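Local coordinates for protein CDP-archaeol synthase (Aeropyrum pernix K1, PDB 5GUF) that probably catalyses the magnesium-dependent transfer of CMP from CTP to an archaeal diether glycerol phosphate in the membrane, giving CDP-archaeol and diphosphate, at residues A[12-15]-A[16-19]; A[57-60]-A[61-65]; A[78-82]-A[83-87]; A[104-107]-A[108-112]. One frame throughout, in Å; residues are numbered along the deposited sequence.

Contact 1: residues A[12-15]-A[16-19]; sequences DNIL and EAII. With MG (magnesium ion), chain D.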
loop_
_atom_site.group_PDB
_atom_site.type_symbol
_atom_site.label_atom_id
_atom_site.label_comp_id
_atom_site.label_asym_id
_atom_site.label_seq_id
_atom_site.Cartn_x
_atom_site.Cartn_y
_atom_site.Cartn_z
ATOM N N ASP A 12 -10.210 -4.483 -18.007
ATOM C CA ASP A 12 -9.112 -3.833 -18.707
ATOM C C ASP A 12 -9.368 -2.356 -18.961
ATOM O O ASP A 12 -8.658 -1.753 -19.768
ATOM C CB ASP A 12 -8.811 -4.549 -20.040
ATOM C CG ASP A 12 -10.069 -4.814 -20.877
ATOM O OD1 ASP A 12 -11.145 -4.231 -20.605
ATOM O OD2 ASP A 12 -9.971 -5.619 -21.829
ATOM N N ASN A 13 -10.344 -1.748 -18.305
ATOM C CA ASN A 13 -10.417 -0.300 -18.308
ATOM C C ASN A 13 -11.009 0.148 -16.980
ATOM O O ASN A 13 -11.711 -0.615 -16.309
ATOM C CB ASN A 13 -11.216 0.220 -19.514
ATOM C CG ASN A 13 -12.690 -0.012 -19.378
ATOM O OD1 ASN A 13 -13.403 0.786 -18.767
ATOM N ND2 ASN A 13 -13.163 -1.114 -19.933
ATOM N N ILE A 14 -10.716 1.399 -16.612
ATOM C CA ILE A 14 -10.962 1.861 -15.248
ATOM C C ILE A 14 -12.449 1.990 -14.969
ATOM O O ILE A 14 -12.887 1.768 -13.835
ATOM C CB ILE A 14 -10.222 3.184 -14.969
ATOM C CG1 ILE A 14 -10.375 3.583 -13.498
ATOM C CG2 ILE A 14 -10.749 4.302 -15.851
ATOM C CD1 ILE A 14 -9.852 2.535 -12.514
ATOM N N LEU A 15 -13.252 2.327 -15.981
ATOM C CA LEU A 15 -14.693 2.413 -15.767
ATOM C C LEU A 15 -15.290 1.036 -15.509
ATOM O O LEU A 15 -16.177 0.883 -14.656
ATOM C CB LEU A 15 -15.363 3.080 -16.966
ATOM C CG LEU A 15 -16.898 3.044 -16.977
ATOM C CD1 LEU A 15 -17.460 3.638 -15.701
ATOM C CD2 LEU A 15 -17.479 3.761 -18.220
ATOM N N GLU A 16 -14.796 0.018 -16.219
ATOM C CA GLU A 16 -15.269 -1.345 -16.005
ATOM C C GLU A 16 -14.851 -1.848 -14.626
ATOM O O GLU A 16 -15.638 -2.495 -13.926
ATOM C CB GLU A 16 -14.744 -2.235 -17.144
ATOM C CG GLU A 16 -14.947 -3.749 -17.030
ATOM C CD GLU A 16 -14.529 -4.496 -18.323
ATOM O OE1 GLU A 16 -15.300 -5.350 -18.824
ATOM O OE2 GLU A 16 -13.431 -4.212 -18.848
ATOM N N ALA A 17 -13.631 -1.520 -14.196
ATOM C CA ALA A 17 -13.234 -1.832 -12.827
ATOM C C ALA A 17 -14.109 -1.095 -11.829
ATOM O O ALA A 17 -14.473 -1.641 -10.782
ATOM C CB ALA A 17 -11.765 -1.469 -12.604
ATOM N N ILE A 18 -14.462 0.152 -12.136
ATOM C CA ILE A 18 -15.241 0.921 -11.178
ATOM C C ILE A 18 -16.641 0.342 -11.060
ATOM O O ILE A 18 -17.196 0.271 -9.957
ATOM C CB ILE A 18 -15.236 2.404 -11.573
ATOM C CG1 ILE A 18 -13.912 3.042 -11.135
ATOM C CG2 ILE A 18 -16.430 3.127 -10.975
ATOM C CD1 ILE A 18 -13.605 4.352 -11.831
ATOM N N ILE A 19 -17.207 -0.150 -12.167
ATOM C CA ILE A 19 -18.524 -0.776 -12.092
ATOM C C ILE A 19 -18.456 -2.065 -11.291
ATOM O O ILE A 19 -19.292 -2.327 -10.419
ATOM C CB ILE A 19 -19.088 -1.028 -13.500
ATOM C CG1 ILE A 19 -19.280 0.282 -14.238
ATOM C CG2 ILE A 19 -20.407 -1.798 -13.423
ATOM C CD1 ILE A 19 -19.886 0.078 -15.605
HETATM MG MG MG D . -13.146 -5.768 -20.430
HETATM O O HOH W 1 -12.123 -6.545 -22.601
HETATM O O HOH W 2 -13.524 -4.518 -21.655
#
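Ala17 N donates to Asn13 O (3.0 Å), Ile18 N to Ile14 O and Ile19 N to Leu15 O, so the chain passes from the loop at Asp12 straight into the first turns of helix 14-29. Asn13 is the N-cap. With chi1 at 73°, its CG sits between the backbone N and the carbonyl carbon, and the amide reaches forward to the first turn. Asn13 OD1 accepts from Glu16 N at 3.0 Å, the donor lying above the amide carbonyl plane, while Asn13 ND2 rests 3.4 Å from Glu16 CB. A leucine in place of Asn13 would probably leave the amide N of Glu16 without its capping acceptor and loosen the start of the helix. Glu16 stretches away from its backbone N (chi1 172°), carrying its carboxylate back to Asp12. There Asp12 OD1 and Glu16 OE2 lie 2.9 Å apart because both bind the magnesium ion, Asp12 OD1 at 2.5 Å; Glu16 uses both carboxylate oxygens, OE2 more closely (2.2 Å) than OE1 (2.7 Å). A water on the metal donates to Asp12 OD2, and Arg10 O and Asp8 complete the protein ligands. On the apolar side, Ile14 CG1 meets Ile18 CD1 at 3.7 Å, and Ile14 also packs on helix 143-161. Two carboxylates this close are probably tolerable because one cation binds both and offsets their charge, tying the helix start to the preceding loop.

Contact 2: residues A[57-60]-A[61-65]; sequences KTIE and GLLAG. With CTP (cytidine-5'-triphosphate), chain B.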
loop_
_atom_site.group_PDB
_atom_site.type_symbol
_atom_site.label_atom_id
_atom_site.label_comp_id
_atom_site.label_asym_id
_atom_site.label_seq_id
_atom_site.Cartn_x
_atom_site.Cartn_y
_atom_site.Cartn_z
ATOM N N LYS A 57 -15.385 -3.348 14.286
ATOM C CA LYS A 57 -15.968 -4.358 13.404
ATOM C C LYS A 57 -17.177 -4.937 14.128
ATOM O O LYS A 57 -17.031 -5.756 15.044
ATOM C CB LYS A 57 -14.953 -5.446 13.058
ATOM C CG LYS A 57 -13.691 -4.918 12.416
ATOM C CD LYS A 57 -14.001 -4.047 11.188
ATOM C CE LYS A 57 -12.875 -3.067 10.966
ATOM N NZ LYS A 57 -13.092 -1.987 9.983
ATOM N N THR A 58 -18.368 -4.512 13.724
ATOM C CA THR A 58 -19.589 -4.912 14.400
ATOM C C THR A 58 -20.405 -5.798 13.473
ATOM O O THR A 58 -20.216 -5.786 12.259
ATOM C CB THR A 58 -20.387 -3.683 14.848
ATOM O OG1 THR A 58 -20.765 -2.904 13.709
ATOM C CG2 THR A 58 -19.524 -2.804 15.765
ATOM N N ILE A 59 -21.276 -6.615 14.070
ATOM C CA ILE A 59 -22.106 -7.530 13.288
ATOM C C ILE A 59 -23.146 -6.748 12.486
ATOM O O ILE A 59 -23.489 -7.119 11.355
ATOM C CB ILE A 59 -22.764 -8.574 14.213
ATOM C CG1 ILE A 59 -21.757 -9.652 14.595
ATOM C CG2 ILE A 59 -23.933 -9.268 13.530
ATOM C CD1 ILE A 59 -21.917 -10.141 16.008
ATOM N N GLU A 60 -23.664 -5.657 13.061
ATOM C CA GLU A 60 -24.548 -4.776 12.313
ATOM C C GLU A 60 -23.804 -4.162 11.139
ATOM O O GLU A 60 -24.368 -3.996 10.051
ATOM C CB GLU A 60 -25.111 -3.684 13.227
ATOM C CG GLU A 60 -25.693 -4.173 14.551
ATOM C CD GLU A 60 -24.627 -4.334 15.665
ATOM O OE1 GLU A 60 -23.687 -5.148 15.517
ATOM O OE2 GLU A 60 -24.723 -3.627 16.690
ATOM N N GLY A 61 -22.527 -3.841 11.338
ATOM C CA GLY A 61 -21.721 -3.345 10.235
ATOM C C GLY A 61 -21.631 -4.342 9.098
ATOM O O GLY A 61 -21.826 -3.996 7.930
ATOM N N LEU A 62 -21.354 -5.601 9.423
ATOM C CA LEU A 62 -21.227 -6.607 8.381
ATOM C C LEU A 62 -22.539 -6.798 7.625
ATOM O O LEU A 62 -22.535 -6.945 6.398
ATOM C CB LEU A 62 -20.764 -7.931 8.979
ATOM C CG LEU A 62 -19.319 -8.059 9.420
ATOM C CD1 LEU A 62 -19.020 -9.533 9.700
ATOM C CD2 LEU A 62 -18.405 -7.505 8.342
ATOM N N LEU A 63 -23.667 -6.816 8.340
ATOM C CA LEU A 63 -24.952 -7.070 7.692
ATOM C C LEU A 63 -25.372 -5.909 6.798
ATOM O O LEU A 63 -25.785 -6.114 5.652
ATOM C CB LEU A 63 -26.024 -7.351 8.738
ATOM C CG LEU A 63 -25.822 -8.706 9.405
ATOM C CD1 LEU A 63 -26.665 -8.805 10.674
ATOM C CD2 LEU A 63 -26.157 -9.803 8.400
ATOM N N ALA A 64 -25.281 -4.681 7.313
ATOM C CA ALA A 64 -25.585 -3.509 6.502
ATOM C C ALA A 64 -24.653 -3.419 5.306
ATOM O O ALA A 64 -25.086 -3.081 4.200
ATOM C CB ALA A 64 -25.495 -2.237 7.351
ATOM N N GLY A 65 -23.368 -3.724 5.510
ATOM C CA GLY A 65 -22.430 -3.709 4.400
ATOM C C GLY A 65 -22.801 -4.729 3.345
ATOM O O GLY A 65 -22.837 -4.433 2.145
HETATM N N1 CTP B . -17.750 -0.468 11.119
HETATM C C2 CTP B . -18.556 -1.469 11.657
HETATM N N3 CTP B . -18.441 -2.788 11.244
HETATM C C4 CTP B . -17.547 -3.107 10.233
HETATM C C5 CTP B . -16.768 -2.095 9.658
HETATM C C6 CTP B . -16.756 -0.818 10.229
HETATM O O2 CTP B . -19.387 -1.189 12.518
HETATM N N4 CTP B . -17.442 -4.370 9.827
HETATM C "C1'" CTP B . -17.963 0.942 11.567
HETATM C "C2'" CTP B . -17.365 1.165 12.947
HETATM O "O2'" CTP B . -18.128 2.149 13.609
HETATM C "C3'" CTP B . -16.005 1.735 12.639
HETATM C "C4'" CTP B . -16.340 2.624 11.448
HETATM O "O4'" CTP B . -17.350 1.921 10.727
HETATM O "O3'" CTP B . -15.489 2.442 13.735
HETATM C "C5'" CTP B . -15.113 2.952 10.597
HETATM O "O5'" CTP B . -14.586 1.796 9.982
HETATM P PA CTP B . -13.022 1.464 10.124
HETATM O O1A CTP B . -12.274 2.737 9.795
HETATM O O2A CTP B . -12.595 0.310 9.240
HETATM O O3A CTP B . -12.860 1.048 11.674
HETATM P PB CTP B . -11.887 1.789 12.724
HETATM O O1B CTP B . -12.745 2.576 13.693
HETATM O O2B CTP B . -10.885 2.706 12.071
HETATM O O3B CTP B . -11.153 0.539 13.445
HETATM P PG CTP B . -9.801 -0.157 12.877
HETATM O O1G CTP B . -8.618 0.478 13.561
HETATM O O2G CTP B . -9.934 -1.619 13.166
HETATM O O3G CTP B . -9.668 0.032 11.393
#
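Part of the CTP pocket is built on the N-terminus of helix 59-80, where Thr58 caps Gly61 and both residues meet the cytosine. Thr58 OG1 lies between its backbone N and carbonyl carbon (chi1 62°) and serves two partners: it accepts from Gly61 N at 3.1 Å and donates to the base carbonyl O2 of CTP at 2.5 Å. Gly61 CA comes within 3.5 Å of CTP N3; a beta carbon at this residue would run into the ring, so the bare backbone lets the base lie against the helix. Leu62 CD2 approaches the exocyclic N4 of CTP at 3.6 Å and packs on Leu97 and Met101 of helix 84-109. Thr58 is thus the N-cap of a predicted transmembrane helix and a hydrogen-bond donor to the base, and Leu62 N, hydrogen-bonded to Thr58 O, continues the first turn. Just before the cap, the Lys57 chain bends at chi2 and passes over the rim of one face of the base, Lys57 CD 3.7 Å from CTP C5, with Gly61 CA on the other side, until NZ donates to O2A of the alpha-phosphate in a very short bond of 2.5 Å. The same NZ forms a salt bridge with Asp100. On the outer side of the helix, Ile59 CG2 and Leu63 CD1 lie alongside each other at 4.0 Å, while the Glu60 carboxylate turns to the backbone amides of Arg37 and Arg38.

Contact 3: residues A[78-82]-A[83-87]; sequences LASGN and MLLAV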
loop_
_atom_site.group_PDB
_atom_site.type_symbol
_atom_site.label_atom_id
_atom_site.label_comp_id
_atom_site.label_asym_id
_atom_site.label_seq_id
_atom_site.Cartn_x
_atom_site.Cartn_y
_atom_site.Cartn_z
ATOM N N LEU A 78 -27.874 -3.726 -13.660
ATOM C CA LEU A 78 -28.774 -2.991 -14.544
ATOM C C LEU A 78 -28.026 -1.939 -15.348
ATOM O O LEU A 78 -28.323 -1.730 -16.529
ATOM C CB LEU A 78 -29.890 -2.336 -13.740
ATOM C CG LEU A 78 -30.842 -3.359 -13.150
ATOM C CD1 LEU A 78 -31.787 -2.683 -12.179
ATOM C CD2 LEU A 78 -31.586 -4.048 -14.268
ATOM N N ALA A 79 -27.055 -1.263 -14.730
ATOM C CA ALA A 79 -26.295 -0.249 -15.453
ATOM C C ALA A 79 -25.482 -0.857 -16.592
ATOM O O ALA A 79 -25.349 -0.249 -17.658
ATOM C CB ALA A 79 -25.373 0.504 -14.495
ATOM N N SER A 80 -24.919 -2.046 -16.382
ATOM C CA SER A 80 -23.990 -2.649 -17.330
ATOM C C SER A 80 -24.645 -3.635 -18.280
ATOM O O SER A 80 -23.987 -4.092 -19.217
ATOM C CB SER A 80 -22.881 -3.391 -16.580
ATOM O OG SER A 80 -23.378 -4.636 -16.113
ATOM N N GLY A 81 -25.903 -4.004 -18.052
ATOM C CA GLY A 81 -26.485 -5.084 -18.816
ATOM C C GLY A 81 -25.953 -6.467 -18.500
ATOM O O GLY A 81 -26.384 -7.435 -19.136
ATOM N N ASN A 82 -25.055 -6.607 -17.529
ATOM C CA ASN A 82 -24.464 -7.898 -17.192
ATOM C C ASN A 82 -25.148 -8.405 -15.929
ATOM O O ASN A 82 -24.787 -8.026 -14.811
ATOM C CB ASN A 82 -22.953 -7.775 -17.020
ATOM C CG ASN A 82 -22.296 -9.092 -16.634
ATOM O OD1 ASN A 82 -22.963 -10.043 -16.239
ATOM N ND2 ASN A 82 -20.975 -9.150 -16.749
ATOM N N MET A 83 -26.123 -9.292 -16.113
ATOM C CA MET A 83 -26.880 -9.799 -14.983
ATOM C C MET A 83 -26.024 -10.597 -14.009
ATOM O O MET A 83 -26.416 -10.753 -12.844
ATOM C CB MET A 83 -28.044 -10.644 -15.486
ATOM C CG MET A 83 -29.153 -9.798 -16.127
ATOM S SD MET A 83 -30.012 -8.694 -14.971
ATOM C CE MET A 83 -29.576 -7.080 -15.613
ATOM N N LEU A 84 -24.872 -11.110 -14.443
ATOM C CA LEU A 84 -24.025 -11.846 -13.512
ATOM C C LEU A 84 -23.524 -10.960 -12.378
ATOM O O LEU A 84 -23.227 -11.473 -11.293
ATOM C CB LEU A 84 -22.859 -12.478 -14.265
ATOM C CG LEU A 84 -23.134 -13.900 -14.754
ATOM C CD1 LEU A 84 -21.864 -14.537 -15.314
ATOM C CD2 LEU A 84 -23.693 -14.732 -13.618
ATOM N N LEU A 85 -23.472 -9.639 -12.591
ATOM C CA LEU A 85 -23.126 -8.705 -11.518
ATOM C C LEU A 85 -24.077 -8.797 -10.331
ATOM O O LEU A 85 -23.668 -8.527 -9.194
ATOM C CB LEU A 85 -23.105 -7.266 -12.039
ATOM C CG LEU A 85 -22.103 -6.969 -13.165
ATOM C CD1 LEU A 85 -21.740 -5.475 -13.226
ATOM C CD2 LEU A 85 -20.851 -7.844 -13.011
ATOM N N ALA A 86 -25.348 -9.138 -10.555
ATOM C CA ALA A 86 -26.236 -9.276 -9.411
ATOM C C ALA A 86 -25.922 -10.526 -8.614
ATOM O O ALA A 86 -26.200 -10.573 -7.413
ATOM C CB ALA A 86 -27.699 -9.287 -9.852
ATOM N N VAL A 87 -25.354 -11.534 -9.260
ATOM C CA VAL A 87 -24.970 -12.763 -8.585
ATOM C C VAL A 87 -23.596 -12.637 -7.936
ATOM O O VAL A 87 -23.378 -13.150 -6.842
ATOM C CB VAL A 87 -25.016 -13.919 -9.604
ATOM C CG1 VAL A 87 -24.412 -15.209 -9.018
ATOM C CG2 VAL A 87 -26.444 -14.132 -10.073
#
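Asn82 OD1 accepts from Leu84 N at 2.8 Å, the donor tilted 24° from the plane of the amide carbonyl. The bond is bent at the hydrogen, and OD1 also lies 3.1 Å from Leu84 CB, so the oxygen of Asn82 sits close over the first turn of helix 84-109. Asn82 CG is directed away from its own backbone N, beside the carbonyl carbon (chi1 179°), which sends the amide forward along the chain to cap this turn. The backbone reinforces it: Asn82 O accepts from Leu85 N at 3.0 Å, here with the donor above the carbonyl plane. At the end of the preceding helix, Ser80 closes helix 59-80 in an ST turn, its OG accepting from Asn82 N at 2.9 Å, while Gly81, with positive phi, reverses the chain between them. Ser80 OG bonds back to Ala76 O as well, so one hydroxyl links the last helical turn to the connection.

Leu85 folds inward under this turn. Its CD1 meets Ser80 OG at 3.4 Å and its CD2 lies 4.0 Å from Asn82 ND2, the Asn82 and Leu85 side chains crossing at about a right angle. Leu85 also packs on Ala76, Ala77 and Leu20. At the surface, Met83 bends at chi2 and chi3 to bring CE against Leu78 CD2 at 3.9 Å. Asn82 ND2 donates to Val7 O, so a single amide caps the second helix with its oxygen and holds the N-terminal loop with its nitrogen. Side-chain oxygens thus take up the backbone N-H of Asn82 and Leu84 in the short connection, where no regular helix bond serves them.

Contact 4: residues A[104-107]-A[108-112]; sequences SFVK and RRLGI. With CTP (cytidine-5'-triphosphate), chain B.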
loop_
_atom_site.group_PDB
_atom_site.type_symbol
_atom_site.label_atom_id
_atom_site.label_comp_id
_atom_site.label_asym_id
_atom_site.label_seq_id
_atom_site.Cartn_x
_atom_site.Cartn_y
_atom_site.Cartn_z
ATOM N N SER A 104 -7.961 -4.857 9.928
ATOM C CA SER A 104 -8.082 -4.587 11.358
ATOM C C SER A 104 -7.345 -5.630 12.182
ATOM O O SER A 104 -6.691 -5.300 13.184
ATOM C CB SER A 104 -9.553 -4.544 11.765
ATOM O OG SER A 104 -10.046 -3.258 11.560
ATOM N N PHE A 105 -7.451 -6.897 11.783
ATOM C CA PHE A 105 -6.668 -7.946 12.426
ATOM C C PHE A 105 -5.184 -7.605 12.421
ATOM O O PHE A 105 -4.505 -7.711 13.451
ATOM C CB PHE A 105 -6.894 -9.283 11.724
ATOM C CG PHE A 105 -6.037 -10.384 12.261
ATOM C CD1 PHE A 105 -6.306 -10.940 13.508
ATOM C CD2 PHE A 105 -4.949 -10.851 11.537
ATOM C CE1 PHE A 105 -5.511 -11.960 14.017
ATOM C CE2 PHE A 105 -4.150 -11.868 12.031
ATOM C CZ PHE A 105 -4.418 -12.418 13.279
ATOM N N VAL A 106 -4.660 -7.199 11.260
ATOM C CA VAL A 106 -3.238 -6.903 11.154
ATOM C C VAL A 106 -2.883 -5.692 12.007
ATOM O O VAL A 106 -1.841 -5.678 12.673
ATOM C CB VAL A 106 -2.843 -6.734 9.671
ATOM C CG1 VAL A 106 -1.526 -5.990 9.516
ATOM C CG2 VAL A 106 -2.743 -8.110 8.990
ATOM N N LYS A 107 -3.767 -4.692 12.069
ATOM C CA LYS A 107 -3.476 -3.516 12.887
ATOM C C LYS A 107 -3.386 -3.873 14.365
ATOM O O LYS A 107 -2.503 -3.375 15.080
ATOM C CB LYS A 107 -4.533 -2.429 12.683
ATOM C CG LYS A 107 -4.533 -1.778 11.313
ATOM C CD LYS A 107 -5.715 -0.865 11.157
ATOM C CE LYS A 107 -5.476 0.461 11.842
ATOM N NZ LYS A 107 -6.602 1.390 11.583
ATOM N N ARG A 108 -4.296 -4.727 14.843
ATOM C CA ARG A 108 -4.268 -5.114 16.251
ATOM C C ARG A 108 -2.990 -5.881 16.580
ATOM O O ARG A 108 -2.351 -5.613 17.601
ATOM C CB ARG A 108 -5.506 -5.951 16.609
ATOM C CG ARG A 108 -6.876 -5.249 16.487
ATOM C CD ARG A 108 -7.023 -3.951 17.296
ATOM N NE ARG A 108 -6.599 -2.758 16.560
ATOM C CZ ARG A 108 -7.284 -2.196 15.565
ATOM N NH1 ARG A 108 -8.438 -2.717 15.165
ATOM N NH2 ARG A 108 -6.811 -1.113 14.958
ATOM N N ARG A 109 -2.603 -6.837 15.729
ATOM C CA ARG A 109 -1.387 -7.606 15.978
ATOM C C ARG A 109 -0.149 -6.717 16.015
ATOM O O ARG A 109 0.858 -7.085 16.632
ATOM C CB ARG A 109 -1.208 -8.696 14.916
ATOM C CG ARG A 109 -2.385 -9.643 14.797
ATOM C CD ARG A 109 -2.536 -10.605 15.980
ATOM N NE ARG A 109 -3.033 -9.999 17.225
ATOM C CZ ARG A 109 -4.268 -9.525 17.424
ATOM N NH1 ARG A 109 -5.171 -9.553 16.451
ATOM N NH2 ARG A 109 -4.598 -9.009 18.607
ATOM N N LEU A 110 -0.198 -5.555 15.368
ATOM C CA LEU A 110 0.922 -4.628 15.370
ATOM C C LEU A 110 0.850 -3.619 16.510
ATOM O O LEU A 110 1.677 -2.698 16.561
ATOM C CB LEU A 110 0.979 -3.893 14.034
ATOM C CG LEU A 110 1.290 -4.767 12.829
ATOM C CD1 LEU A 110 1.149 -3.925 11.585
ATOM C CD2 LEU A 110 2.691 -5.347 12.932
ATOM N N GLY A 111 -0.123 -3.759 17.406
ATOM C CA GLY A 111 -0.324 -2.788 18.459
ATOM C C GLY A 111 -0.933 -1.472 18.035
ATOM O O GLY A 111 -0.857 -0.499 18.789
ATOM N N ILE A 112 -1.557 -1.398 16.867
ATOM C CA ILE A 112 -2.223 -0.170 16.444
ATOM C C ILE A 112 -3.640 -0.164 17.003
ATOM O O ILE A 112 -4.457 -1.017 16.641
ATOM C CB ILE A 112 -2.239 -0.044 14.920
ATOM C CG1 ILE A 112 -0.816 -0.081 14.331
ATOM C CG2 ILE A 112 -2.891 1.224 14.544
ATOM C CD1 ILE A 112 -0.793 -0.213 12.784
HETATM N N1 CTP B . -17.750 -0.468 11.119
HETATM C C2 CTP B . -18.556 -1.469 11.657
HETATM N N3 CTP B . -18.441 -2.788 11.244
HETATM C C4 CTP B . -17.547 -3.107 10.233
HETATM C C5 CTP B . -16.768 -2.095 9.658
HETATM C C6 CTP B . -16.756 -0.818 10.229
HETATM O O2 CTP B . -19.387 -1.189 12.518
HETATM N N4 CTP B . -17.442 -4.370 9.827
HETATM C "C1'" CTP B . -17.963 0.942 11.567
HETATM C "C2'" CTP B . -17.365 1.165 12.947
HETATM O "O2'" CTP B . -18.128 2.149 13.609
HETATM C "C3'" CTP B . -16.005 1.735 12.639
HETATM C "C4'" CTP B . -16.340 2.624 11.448
HETATM O "O4'" CTP B . -17.350 1.921 10.727
HETATM O "O3'" CTP B . -15.489 2.442 13.735
HETATM C "C5'" CTP B . -15.113 2.952 10.597
HETATM O "O5'" CTP B . -14.586 1.796 9.982
HETATM P PA CTP B . -13.022 1.464 10.124
HETATM O O1A CTP B . -12.274 2.737 9.795
HETATM O O2A CTP B . -12.595 0.310 9.240
HETATM O O3A CTP B . -12.860 1.048 11.674
HETATM P PB CTP B . -11.887 1.789 12.724
HETATM O O1B CTP B . -12.745 2.576 13.693
HETATM O O2B CTP B . -10.885 2.706 12.071
HETATM O O3B CTP B . -11.153 0.539 13.445
HETATM P PG CTP B . -9.801 -0.157 12.877
HETATM O O1G CTP B . -8.618 0.478 13.561
HETATM O O2G CTP B . -9.934 -1.619 13.166
HETATM O O3G CTP B . -9.668 0.032 11.393
#
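Arg108 N donates to Ser104 O and Arg109 N to Phe105 O in the last regular turns of helix 84-109, which then closes in a Schellman motif. Gly111, with positive phi, turns the chain, and Lys107 O accepts from Ile112 N at 2.8 Å while Gly111 N bonds back to Arg108 O. The end of the helix forms part of the CTP pocket, where Lys107 and Arg108 run side by side to the gamma-phosphate. Arg108 folds twice along its chain (chi2 -56°, chi3 89°), laying one face of its guanidinium over Ser104 O and turning its edge to the phosphate. Arg108 NH2 donates to CTP O1G at 2.8 Å and NH1 points almost straight at CTP O2G, whose place is less sure. At the neighbouring edge, Arg108 NE (2.8 Å) and NH2 grip Ile112 O side-on, in the guanidinium plane, so the carbonyl after the Schellman turn fixes the rotation of the group that holds the nucleotide. A methionine in place of Arg108 would probably leave both the gamma-phosphate and Ile112 O without these donors. Lys107 NZ adds a bond of 3.0 Å to CTP O1G and forms a salt bridge with Asp122 as well as a hydrogen bond to Arg116 O. On another side of the helix, Arg109 is held by a salt bridge to Asp48 and by hydrogen bonds to Arg51 O and Leu52 O. Leu110 and Ile112 pack on Pro119 of the second subunit. Arg109 CG, in a CH-pi contact, lies over one face of the Phe105 ring, 3.9 Å from its centroid.

In the fold
All four contacts are helix ends: contacts 1 and 2 start helices 14-29 and 59-80 with side-chain caps, contact 3 joins helix 59-80 to helix 84-109, and contact 4 ends the latter. Contacts 2 and 4 are partly buried and share the CTP, one at the base and alpha-phosphate, the other at the gamma-phosphate, with Lys57 CE and Ser104 OG in touch. Contact 1, also partly buried, binds magnesium through carboxylates and lies about 27 Å, centre to centre, from contact 2. Contact 3 is the surface contact, binding neither nucleotide nor metal; its Leu85 CD1 packs against Ile19 CG2 of contact 1 at 3.9 Å.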